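Local coordinates for protein spherulin-4 (Aspergillus clavatus, PDB 5C5G) that is a glycoside hydrolase with a (beta/alpha) barrel fold, probably acting on galactosaminogalactan, a polymer rich in N-acetylgalactosamine, at residues A[24-29]-A[36-41]. Numbering follows the deposited sequence.
Sequences DPLEDV and VNFTVV
The phenyl ring of Phe38 packs obliquely against Val29 and Leu26 of the helix, through CE2 and CZ for Val29 and CD2 for Leu26, while one of its faces carries Val36 CG1, 3.6 Å above the ring plane and offset toward the rim. Val29 crosses Phe38 at about a right angle, its CG2 lying 3.9 Å from Phe38 CE2. The carbonyl oxygen of Val29 lies 3.8 Å from Phe38 CZ, and Leu26 CD1 stands 4.2 Å from Phe38 CD2. Leu26 and Val40 reach toward each other tip to tip, Leu26 CD2 to Val40 CG1, 4.1 Å. With CG anti to the backbone N (chi1 172°), the end of Leu26 is carried closer to the strand than its CB direction alone suggests. No hydrogen bond spans the contact; apart from the carbonyl oxygen of Val29 near the ring, it is made by buried apolar side chains. The axes of helix segment 24-29 and strand segment 38-41 run nearly antiparallel, at 161°, and approach to 11.5 Å, as expected within the first beta-alpha-beta unit of a TIM barrel, where helix 24-32 links neighbouring parallel strands 9-13 and 38-42 and packs outside them. Val10 of strand 9-13 also touches Phe38; from helix 245-252, Trp245 packs on Val29 and Leu26, Val249 on Val29 and Phe38.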
# COMPACT_ATOMS: atom_id res chain seq x y z
N ASP A 24 -3.90 1.45 -17.15
CA ASP A 24 -3.91 2.78 -17.72
C ASP A 24 -4.47 3.84 -16.78
O ASP A 24 -3.94 4.94 -16.71
CB ASP A 24 -4.68 2.82 -19.04
CG ASP A 24 -3.90 2.24 -20.23
OD1 ASP A 24 -2.79 1.69 -20.04
OD2 ASP A 24 -4.41 2.34 -21.36
N PRO A 25 -5.55 3.53 -16.04
CA PRO A 25 -6.08 4.60 -15.18
C PRO A 25 -5.10 5.02 -14.08
O PRO A 25 -5.16 6.16 -13.62
CB PRO A 25 -7.34 3.98 -14.57
CG PRO A 25 -7.77 2.96 -15.57
CD PRO A 25 -6.47 2.39 -16.09
N LEU A 26 -4.22 4.11 -13.68
CA LEU A 26 -3.18 4.45 -12.73
C LEU A 26 -2.07 5.23 -13.42
O LEU A 26 -1.63 6.28 -12.93
CB LEU A 26 -2.63 3.20 -12.04
CG LEU A 26 -1.40 3.44 -11.15
CD1 LEU A 26 -1.70 4.41 -10.03
CD2 LEU A 26 -0.91 2.13 -10.59
N GLU A 27 -1.62 4.76 -14.57
CA GLU A 27 -0.55 5.47 -15.23
C GLU A 27 -0.99 6.88 -15.57
O GLU A 27 -0.19 7.81 -15.49
CB GLU A 27 -0.08 4.74 -16.48
CG GLU A 27 1.24 5.30 -16.99
CD GLU A 27 1.76 4.60 -18.21
OE1 GLU A 27 1.18 3.57 -18.61
OE2 GLU A 27 2.76 5.09 -18.76
N ASP A 28 -2.26 7.03 -15.94
CA ASP A 28 -2.76 8.35 -16.31
C ASP A 28 -2.65 9.34 -15.15
O ASP A 28 -2.22 10.48 -15.36
CB ASP A 28 -4.19 8.26 -16.82
CG ASP A 28 -4.29 7.64 -18.21
OD1 ASP A 28 -3.26 7.51 -18.91
OD2 ASP A 28 -5.42 7.30 -18.63
N VAL A 29 -3.02 8.94 -13.94
CA VAL A 29 -2.93 9.88 -12.82
C VAL A 29 -1.49 10.06 -12.34
O VAL A 29 -1.13 11.15 -11.89
CB VAL A 29 -3.86 9.50 -11.64
CG1 VAL A 29 -5.31 9.48 -12.09
CG2 VAL A 29 -3.47 8.16 -11.02
N VAL A 36 2.61 14.18 -6.88
CA VAL A 36 2.01 13.24 -5.94
C VAL A 36 2.87 12.00 -5.90
O VAL A 36 3.33 11.52 -6.94
CB VAL A 36 0.57 12.88 -6.36
CG1 VAL A 36 0.01 11.75 -5.50
CG2 VAL A 36 -0.30 14.10 -6.25
N ASN A 37 3.13 11.49 -4.70
CA ASN A 37 3.84 10.22 -4.52
C ASN A 37 2.86 9.08 -4.39
O ASN A 37 1.88 9.19 -3.64
CB ASN A 37 4.74 10.30 -3.30
CG ASN A 37 5.83 11.32 -3.46
OD1 ASN A 37 6.42 11.42 -4.53
ND2 ASN A 37 6.08 12.10 -2.42
N PHE A 38 3.14 8.00 -5.12
CA PHE A 38 2.28 6.83 -5.17
C PHE A 38 3.02 5.64 -4.61
O PHE A 38 4.14 5.33 -5.04
CB PHE A 38 1.88 6.53 -6.61
CG PHE A 38 1.00 7.57 -7.26
CD1 PHE A 38 1.54 8.71 -7.81
CD2 PHE A 38 -0.36 7.39 -7.33
CE1 PHE A 38 0.74 9.67 -8.41
CE2 PHE A 38 -1.16 8.35 -7.93
CZ PHE A 38 -0.60 9.48 -8.48
N THR A 39 2.40 4.95 -3.67
CA THR A 39 2.90 3.69 -3.15
C THR A 39 2.04 2.61 -3.76
O THR A 39 0.84 2.59 -3.49
CB THR A 39 2.77 3.63 -1.63
OG1 THR A 39 3.55 4.69 -1.06
CG2 THR A 39 3.29 2.30 -1.10
N VAL A 40 2.62 1.74 -4.58
CA VAL A 40 1.82 0.83 -5.40
C VAL A 40 2.20 -0.60 -5.05
O VAL A 40 3.33 -1.01 -5.26
CB VAL A 40 2.07 1.12 -6.88
CG1 VAL A 40 1.29 0.16 -7.76
CG2 VAL A 40 1.72 2.57 -7.22
N VAL A 41 1.24 -1.35 -4.53
CA VAL A 41 1.50 -2.74 -4.19
C VAL A 41 1.12 -3.62 -5.36
O VAL A 41 -0.02 -3.57 -5.84
CB VAL A 41 0.68 -3.19 -2.98
CG1 VAL A 41 1.01 -4.61 -2.61
CG2 VAL A 41 0.91 -2.24 -1.80